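Local coordinates for protein vibralactone Cyclase (Boreostereum vibrans, PDB 6KD0) that probably catalyses the cyclization that forms the fused bicyclic beta-lactone of vibralactone, using an alpha/beta hydrolase fold, at residues E67-P72 and A160-A165; L273-C278 and L288-L293. All coordinates share one frame; numbering follows the deposited sequence.

Contact 1. Residues E67-P72 and A160-A165; sequences EDYYIP and AGSFNA
Glu-67 and Ser-162 are joined through one water molecule. The water donates a hydrogen bond of 2.7 Å to Glu-67 OE1. It donates a second one, of 3.0 Å, to Ser-162 O, so both of its hydrogens are used in the bridge. Beside it, Tyr-69 reaches across with the end of its side chain. Its CG lies anti to the carbonyl carbon (chi1 -65°), and the ring points its hydroxyl at the turn 160-165. Tyr-69 OH stands 3.7 Å from Ser-162 O, a contact too long to count as a hydrogen bond. The Ser-162 hydroxyl, 3.9 Å from Tyr-69 OH, is bonded to Asn-159 O. Tyr-69 OH also meets Phe-163 CB at 3.9 Å, which makes this side of the contact van der Waals packing.

Phe-163 holds CG between its backbone N and carbonyl carbon (chi1 51°). This folds the ring back against its own turn, where Ala-160 O sits 3.7 Å above the ring plane, over the centre. That oxygen accepts from Phe-163 N and Ala-165 N, which approach from opposite faces of the carbonyl plane. With the bond from Asn-164 N to Gly-161 O and the positive phi of Asn-164 (70°), the turn has the pattern of a Schellman motif.

The contact lies near the periphery of the chain. The turn follows helix 144-158 and leads toward strand 171-176, while residues 67-72 belong to the outermost strand 64-73, paired with strand 76-85. Trp-155 of the helix meets the Tyr-69 ring, and Phe-163 packs inward on Ile-84, Leu-97, Cys-128 and Val-130 of three sheet strands.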
ATOM      1  N   GLU A  67      -9.658  12.238  13.889  1.00 24.75           N
ATOM      2  CA  GLU A  67     -10.921  12.800  13.434  1.00 26.08           C
ATOM      3  C   GLU A  67     -11.518  11.878  12.382  1.00 26.38           C
ATOM      4  O   GLU A  67     -10.859  11.557  11.391  1.00 30.55           O
ATOM      5  CB  GLU A  67     -10.720  14.214  12.881  1.00 32.90           C
ATOM      6  CG  GLU A  67     -12.008  14.908  12.506  1.00 40.34           C
ATOM      7  CD  GLU A  67     -12.486  15.886  13.567  1.00 51.70           C
ATOM      8  OE1 GLU A  67     -11.851  16.953  13.744  1.00 46.83           O
ATOM      9  OE2 GLU A  67     -13.511  15.590  14.219  1.00 59.97           O
ATOM     10  N   ASP A  68     -12.748  11.435  12.600  1.00 30.33           N
ATOM     11  CA  ASP A  68     -13.420  10.558  11.654  1.00 26.47           C
ATOM     12  C   ASP A  68     -14.418  11.351  10.832  1.00 32.73           C
ATOM     13  O   ASP A  68     -15.105  12.236  11.347  1.00 30.81           O
ATOM     14  CB  ASP A  68     -14.128   9.411  12.369  1.00 27.62           C
ATOM     15  CG  ASP A  68     -13.155   8.385  12.915  1.00 26.07           C
ATOM     16  OD1 ASP A  68     -12.459   7.732  12.113  1.00 26.99           O
ATOM     17  OD2 ASP A  68     -13.061   8.261  14.154  1.00 28.03           O
ATOM     18  N   TYR A  69     -14.493  11.020   9.549  1.00 22.26           N
ATOM     19  CA  TYR A  69     -15.372  11.666   8.602  1.00 27.14           C
ATOM     20  C   TYR A  69     -16.153  10.605   7.846  1.00 27.42           C
ATOM     21  O   TYR A  69     -15.757   9.437   7.768  1.00 27.24           O
ATOM     22  CB  TYR A  69     -14.592  12.522   7.604  1.00 24.56           C
ATOM     23  CG  TYR A  69     -13.878  13.699   8.202  1.00 28.13           C
ATOM     24  CD1 TYR A  69     -12.594  13.567   8.695  1.00 25.88           C
ATOM     25  CD2 TYR A  69     -14.484  14.942   8.262  1.00 28.56           C
ATOM     26  CE1 TYR A  69     -11.915  14.646   9.223  1.00 28.44           C
ATOM     27  CE2 TYR A  69     -13.826  16.038   8.801  1.00 27.90           C
ATOM     28  CZ  TYR A  69     -12.540  15.879   9.285  1.00 34.79           C
ATOM     29  OH  TYR A  69     -11.855  16.938   9.820  1.00 28.53           O
ATOM     30  N   TYR A  70     -17.233  11.062   7.227  1.00 25.48           N
ATOM     31  CA  TYR A  70     -18.092  10.252   6.377  1.00 27.22           C
ATOM     32  C   TYR A  70     -18.298  11.062   5.104  1.00 27.49           C
ATOM     33  O   TYR A  70     -18.960  12.101   5.147  1.00 25.95           O
ATOM     34  CB  TYR A  70     -19.407   9.993   7.100  1.00 28.72           C
ATOM     35  CG  TYR A  70     -20.103   8.715   6.773  1.00 39.62           C
ATOM     36  CD1 TYR A  70     -19.431   7.500   6.807  1.00 41.45           C
ATOM     37  CD2 TYR A  70     -21.465   8.716   6.484  1.00 44.90           C
ATOM     38  CE1 TYR A  70     -20.092   6.319   6.517  1.00 51.61           C
ATOM     39  CE2 TYR A  70     -22.140   7.549   6.206  1.00 46.37           C
ATOM     40  CZ  TYR A  70     -21.451   6.352   6.213  1.00 52.26           C
ATOM     41  OH  TYR A  70     -22.123   5.189   5.924  1.00 53.01           O
ATOM     42  N   ILE A  71     -17.691  10.643   3.990  1.00 24.12           N
ATOM     43  CA  ILE A  71     -17.659  11.480   2.784  1.00 23.84           C
ATOM     44  C   ILE A  71     -18.452  10.840   1.646  1.00 28.55           C
ATOM     45  O   ILE A  71     -18.560   9.613   1.591  1.00 23.28           O
ATOM     46  CB  ILE A  71     -16.213  11.789   2.349  1.00 25.90           C
ATOM     47  CG1 ILE A  71     -15.526  10.551   1.762  1.00 20.34           C
ATOM     48  CG2 ILE A  71     -15.409  12.357   3.516  1.00 24.87           C
ATOM     49  CD1 ILE A  71     -14.214  10.864   1.074  1.00 19.77           C
ATOM     50  N   PRO A  72     -19.034  11.610   0.724  1.00 26.06           N
ATOM     51  CA  PRO A  72     -19.816  10.980  -0.347  1.00 27.71           C
ATOM     52  C   PRO A  72     -18.901  10.370  -1.398  1.00 26.66           C
ATOM     53  O   PRO A  72     -17.876  10.953  -1.766  1.00 26.80           O
ATOM     54  CB  PRO A  72     -20.625  12.146  -0.922  1.00 29.35           C
ATOM     55  CG  PRO A  72     -19.752  13.325  -0.709  1.00 33.74           C
ATOM     56  CD  PRO A  72     -19.034  13.078   0.600  1.00 28.61           C
ATOM     57  N   ALA A 160      -8.089  19.624   3.206  1.00 24.80           N
ATOM     58  CA  ALA A 160      -6.926  19.450   4.078  1.00 23.12           C
ATOM     59  C   ALA A 160      -6.961  20.391   5.271  1.00 24.97           C
ATOM     60  O   ALA A 160      -6.716  19.970   6.409  1.00 22.95           O
ATOM     61  CB  ALA A 160      -5.639  19.664   3.289  1.00 23.56           C
ATOM     62  N   GLY A 161      -7.270  21.667   5.037  1.00 29.55           N
ATOM     63  CA  GLY A 161      -7.174  22.650   6.109  1.00 27.60           C
ATOM     64  C   GLY A 161      -8.057  22.334   7.292  1.00 28.55           C
ATOM     65  O   GLY A 161      -7.723  22.674   8.432  1.00 29.62           O
ATOM     66  N   SER A 162      -9.175  21.648   7.050  1.00 25.40           N
ATOM     67  CA  SER A 162     -10.096  21.328   8.130  1.00 24.64           C
ATOM     68  C   SER A 162      -9.533  20.296   9.100  1.00 26.22           C
ATOM     69  O   SER A 162     -10.063  20.171  10.204  1.00 26.46           O
ATOM     70  CB  SER A 162     -11.434  20.866   7.551  1.00 29.22           C
ATOM     71  OG  SER A 162     -11.329  19.559   7.048  1.00 35.97           O
ATOM     72  N   PHE A 163      -8.448  19.588   8.755  1.00 24.51           N
ATOM     73  CA  PHE A 163      -7.778  18.770   9.764  1.00 26.33           C
ATOM     74  C   PHE A 163      -6.289  19.119   9.857  1.00 27.37           C
ATOM     75  O   PHE A 163      -5.445  18.253  10.134  1.00 22.06           O
ATOM     76  CB  PHE A 163      -8.018  17.274   9.520  1.00 27.38           C
ATOM     77  CG  PHE A 163      -7.719  16.808   8.119  1.00 23.79           C
ATOM     78  CD1 PHE A 163      -6.469  16.326   7.791  1.00 23.13           C
ATOM     79  CD2 PHE A 163      -8.710  16.817   7.142  1.00 24.12           C
ATOM     80  CE1 PHE A 163      -6.187  15.884   6.497  1.00 23.30           C
ATOM     81  CE2 PHE A 163      -8.439  16.387   5.854  1.00 24.29           C
ATOM     82  CZ  PHE A 163      -7.175  15.923   5.527  1.00 23.27           C
ATOM     83  N   ASN A 164      -5.959  20.405   9.653  1.00 27.14           N
ATOM     84  CA  ASN A 164      -4.626  20.967   9.909  1.00 24.63           C
ATOM     85  C   ASN A 164      -3.571  20.469   8.924  1.00 26.26           C
ATOM     86  O   ASN A 164      -2.379  20.449   9.245  1.00 24.96           O
ATOM     87  CB  ASN A 164      -4.156  20.682  11.344  1.00 30.92           C
ATOM     88  CG  ASN A 164      -4.864  21.530  12.371  1.00 29.50           C
ATOM     89  OD1 ASN A 164      -5.990  21.244  12.756  1.00 31.12           O
ATOM     90  ND2 ASN A 164      -4.191  22.586  12.829  1.00 35.02           N
ATOM     91  N   ALA A 165      -3.983  20.075   7.721  1.00 23.19           N
ATOM     92  CA  ALA A 165      -3.065  19.618   6.689  1.00 19.73           C
ATOM     93  C   ALA A 165      -2.981  20.647   5.570  1.00 22.03           C
ATOM     94  O   ALA A 165      -3.924  21.411   5.327  1.00 21.99           O
ATOM     95  CB  ALA A 165      -3.500  18.264   6.116  1.00 19.30           C
TER
HETATM   96  O   HOH W   1     -10.338  19.071  12.989  1.00 41.80           O

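Contact 2. Residues L273-C278 and L288-L293; sequences LFFMSC and LLYHAL
Phe-275 and His-291 form the close-packed middle of this contact. His-291 CB rests over one face of the Phe-275 ring, offset toward the rim, 4.2 Å from Phe-275 CD2. The exchange is mutual, since Phe-275 CB lies 4.2 Å from His-291 CD2. Each side chain thus sets its CB against the ring of the other, and the two cross obliquely. The Phe-275 ring is carried toward the helix with CG anti to the backbone N (chi1 -161°). The next atom along that edge of the ring, Phe-275 CE2, lies 4.4 Å from Tyr-290 CD1. Tyr-290 also receives Leu-273, whose CD2 comes to the ring edge, near its plane, 4.2 Å from CE1. His-267 meets the same tyrosine edge-to-face.

Strand 273-278 and helix 284-296 are the first two elements of a beta-alpha-beta unit completed by strand 301-307. The helix segment runs back nearly antiparallel to the strand segment, at 158°, with the axes 9.9 Å apart. Met-303 of the third strand touches both Phe-275 and Leu-288.

Packing is thinner at the C-terminal end of the strand. There Ser-277 and Leu-288 meet chiefly through Ser-277 OG and Leu-288 CD2, 4.2 Å apart. Leu-288 starts with its CB directed away from the strand, and only the end of the side chain comes back toward it. Ser-277 also touches Met-305. Its side chain is close to, but not in contact with, what is probably the Ser-His-Asp triad. His-291 is the one touching residue that is partly exposed, although its CB is packed on Phe-275; it also leans on Thr-301.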
ATOM      1  N   LEU A 273       8.980   7.766  -6.526  1.00 22.04           N
ATOM      2  CA  LEU A 273       8.427   6.488  -6.104  1.00 20.37           C
ATOM      3  C   LEU A 273       9.414   5.747  -5.217  1.00 19.98           C
ATOM      4  O   LEU A 273      10.532   5.454  -5.649  1.00 23.76           O
ATOM      5  CB  LEU A 273       8.077   5.632  -7.319  1.00 20.35           C
ATOM      6  CG  LEU A 273       7.669   4.194  -7.015  1.00 21.71           C
ATOM      7  CD1 LEU A 273       6.385   4.158  -6.195  1.00 20.82           C
ATOM      8  CD2 LEU A 273       7.496   3.436  -8.320  1.00 22.75           C
ATOM      9  N   PHE A 274       8.972   5.393  -4.009  1.00 20.88           N
ATOM     10  CA  PHE A 274       9.706   4.533  -3.089  1.00 20.76           C
ATOM     11  C   PHE A 274       8.989   3.188  -3.071  1.00 19.41           C
ATOM     12  O   PHE A 274       7.836   3.099  -2.628  1.00 20.37           O
ATOM     13  CB  PHE A 274       9.779   5.156  -1.693  1.00 22.34           C
ATOM     14  CG  PHE A 274      10.693   4.426  -0.726  1.00 22.04           C
ATOM     15  CD1 PHE A 274      10.231   3.359   0.029  1.00 21.44           C
ATOM     16  CD2 PHE A 274      11.999   4.852  -0.533  1.00 23.45           C
ATOM     17  CE1 PHE A 274      11.066   2.708   0.925  1.00 22.19           C
ATOM     18  CE2 PHE A 274      12.844   4.205   0.358  1.00 24.89           C
ATOM     19  CZ  PHE A 274      12.373   3.129   1.092  1.00 26.50           C
ATOM     20  N   PHE A 275       9.674   2.150  -3.546  1.00 18.81           N
ATOM     21  CA  PHE A 275       9.086   0.845  -3.794  1.00 22.77           C
ATOM     22  C   PHE A 275       9.707  -0.171  -2.848  1.00 21.51           C
ATOM     23  O   PHE A 275      10.936  -0.240  -2.723  1.00 24.65           O
ATOM     24  CB  PHE A 275       9.316   0.438  -5.252  1.00 20.16           C
ATOM     25  CG  PHE A 275       8.400  -0.635  -5.732  1.00 21.83           C
ATOM     26  CD1 PHE A 275       8.602  -1.952  -5.357  1.00 24.59           C
ATOM     27  CD2 PHE A 275       7.329  -0.326  -6.570  1.00 20.73           C
ATOM     28  CE1 PHE A 275       7.746  -2.952  -5.801  1.00 24.73           C
ATOM     29  CE2 PHE A 275       6.476  -1.328  -7.017  1.00 20.40           C
ATOM     30  CZ  PHE A 275       6.691  -2.631  -6.630  1.00 20.97           C
ATOM     31  N   MET A 276       8.867  -0.944  -2.167  1.00 19.57           N
ATOM     32  CA  MET A 276       9.341  -1.943  -1.220  1.00 22.09           C
ATOM     33  C   MET A 276       8.855  -3.307  -1.673  1.00 22.46           C
ATOM     34  O   MET A 276       7.664  -3.483  -1.929  1.00 19.57           O
ATOM     35  CB  MET A 276       8.843  -1.637   0.191  1.00 18.11           C
ATOM     36  CG  MET A 276       9.174  -0.242   0.621  1.00 20.00           C
ATOM     37  SD  MET A 276       8.663   0.069   2.306  1.00 20.31           S
ATOM     38  CE  MET A 276       9.930  -0.832   3.201  1.00 21.82           C
ATOM     39  N   SER A 277       9.767  -4.270  -1.751  1.00 19.05           N
ATOM     40  CA  SER A 277       9.476  -5.584  -2.299  1.00 20.16           C
ATOM     41  C   SER A 277       9.861  -6.668  -1.305  1.00 21.86           C
ATOM     42  O   SER A 277      10.852  -6.539  -0.581  1.00 21.23           O
ATOM     43  CB  SER A 277      10.223  -5.801  -3.616  1.00 21.19           C
ATOM     44  OG  SER A 277       9.808  -7.004  -4.270  1.00 24.63           O
ATOM     45  N   CYS A 278       9.076  -7.740  -1.281  1.00 23.85           N
ATOM     46  CA  CYS A 278       9.419  -8.946  -0.538  1.00 22.84           C
ATOM     47  C   CYS A 278       9.889 -10.003  -1.528  1.00 24.54           C
ATOM     48  O   CYS A 278       9.275 -10.189  -2.588  1.00 25.23           O
ATOM     49  CB  CYS A 278       8.229  -9.459   0.274  1.00 23.93           C
ATOM     50  SG  CYS A 278       7.786  -8.354   1.626  1.00 28.89           S
ATOM     51  N   LEU A 288       8.493  -5.516  -9.593  1.00 21.12           N
ATOM     52  CA  LEU A 288       9.800  -5.091 -10.100  1.00 21.70           C
ATOM     53  C   LEU A 288       9.690  -4.561 -11.527  1.00 21.59           C
ATOM     54  O   LEU A 288      10.343  -3.575 -11.890  1.00 25.35           O
ATOM     55  CB  LEU A 288      10.783  -6.255 -10.028  1.00 26.45           C
ATOM     56  CG  LEU A 288      11.129  -6.761  -8.622  1.00 29.21           C
ATOM     57  CD1 LEU A 288      12.142  -7.892  -8.709  1.00 28.39           C
ATOM     58  CD2 LEU A 288      11.646  -5.623  -7.779  1.00 25.62           C
ATOM     59  N   LEU A 289       8.822  -5.168 -12.332  1.00 20.64           N
ATOM     60  CA  LEU A 289       8.608  -4.700 -13.692  1.00 19.62           C
ATOM     61  C   LEU A 289       7.993  -3.309 -13.691  1.00 25.07           C
ATOM     62  O   LEU A 289       8.430  -2.428 -14.444  1.00 24.78           O
ATOM     63  CB  LEU A 289       7.713  -5.687 -14.436  1.00 21.01           C
ATOM     64  CG  LEU A 289       7.261  -5.291 -15.830  1.00 25.19           C
ATOM     65  CD1 LEU A 289       8.481  -5.125 -16.717  1.00 28.73           C
ATOM     66  CD2 LEU A 289       6.326  -6.375 -16.352  1.00 23.95           C
ATOM     67  N   TYR A 290       6.962  -3.099 -12.855  1.00 20.67           N
ATOM     68  CA  TYR A 290       6.330  -1.783 -12.774  1.00 20.63           C
ATOM     69  C   TYR A 290       7.356  -0.730 -12.376  1.00 21.96           C
ATOM     70  O   TYR A 290       7.429   0.349 -12.979  1.00 22.53           O
ATOM     71  CB  TYR A 290       5.152  -1.810 -11.773  1.00 18.06           C
ATOM     72  CG  TYR A 290       4.470  -0.454 -11.618  1.00 15.87           C
ATOM     73  CD1 TYR A 290       4.971   0.517 -10.735  1.00 17.16           C
ATOM     74  CD2 TYR A 290       3.357  -0.129 -12.378  1.00 19.27           C
ATOM     75  CE1 TYR A 290       4.379   1.749 -10.615  1.00 16.36           C
ATOM     76  CE2 TYR A 290       2.750   1.111 -12.266  1.00 17.78           C
ATOM     77  CZ  TYR A 290       3.269   2.041 -11.392  1.00 18.17           C
ATOM     78  OH  TYR A 290       2.669   3.267 -11.283  1.00 21.80           O
ATOM     79  N   HIS A 291       8.198  -1.056 -11.392  1.00 20.83           N
ATOM     80  CA  HIS A 291       9.238  -0.133 -10.972  1.00 20.00           C
ATOM     81  C   HIS A 291      10.224   0.165 -12.103  1.00 22.02           C
ATOM     82  O   HIS A 291      10.661   1.313 -12.271  1.00 23.88           O
ATOM     83  CB  HIS A 291       9.956  -0.715  -9.765  1.00 23.78           C
ATOM     84  CG  HIS A 291      11.232  -0.017  -9.441  1.00 27.14           C
ATOM     85  ND1 HIS A 291      12.463  -0.495  -9.845  1.00 31.36           N
ATOM     86  CD2 HIS A 291      11.473   1.117  -8.743  1.00 28.45           C
ATOM     87  CE1 HIS A 291      13.408   0.314  -9.408  1.00 25.50           C
ATOM     88  NE2 HIS A 291      12.836   1.291  -8.727  1.00 29.36           N
ATOM     89  N   ALA A 292      10.596  -0.861 -12.872  1.00 24.16           N
ATOM     90  CA  ALA A 292      11.512  -0.668 -13.992  1.00 25.92           C
ATOM     91  C   ALA A 292      10.907   0.264 -15.033  1.00 25.61           C
ATOM     92  O   ALA A 292      11.588   1.159 -15.552  1.00 23.80           O
ATOM     93  CB  ALA A 292      11.862  -2.022 -14.617  1.00 26.19           C
ATOM     94  N   LEU A 293       9.622   0.072 -15.343  1.00 26.89           N
ATOM     95  CA  LEU A 293       8.965   0.924 -16.331  1.00 24.75           C
ATOM     96  C   LEU A 293       8.861   2.356 -15.841  1.00 26.25           C
ATOM     97  O   LEU A 293       8.986   3.299 -16.630  1.00 27.34           O
ATOM     98  CB  LEU A 293       7.575   0.394 -16.672  1.00 23.49           C
ATOM     99  CG  LEU A 293       7.489  -0.892 -17.480  1.00 29.38           C
ATOM    100  CD1 LEU A 293       6.046  -1.233 -17.669  1.00 30.63           C
ATOM    101  CD2 LEU A 293       8.176  -0.719 -18.831  1.00 32.35           C
TER

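Contacts 1 and 2 lie on opposite sides of the chain's centre, with their centres 31 Å apart and their nearest atoms about 20 Å apart. They do not touch, but both reach the same mixed sheet. Contact 1 involves its outermost strand 64-73, and contact 2 involves strand 273-278, next to the other outermost strand, 301-307. Both segments of contact 1 come before either segment of contact 2 in the chain. Contact 1 brings a turn after helix 144-158 to one border of the sheet. Contact 2 packs helix 284-296 near the other, and its Ser-277 lies close to the probable catalytic triad of this alpha/beta hydrolase.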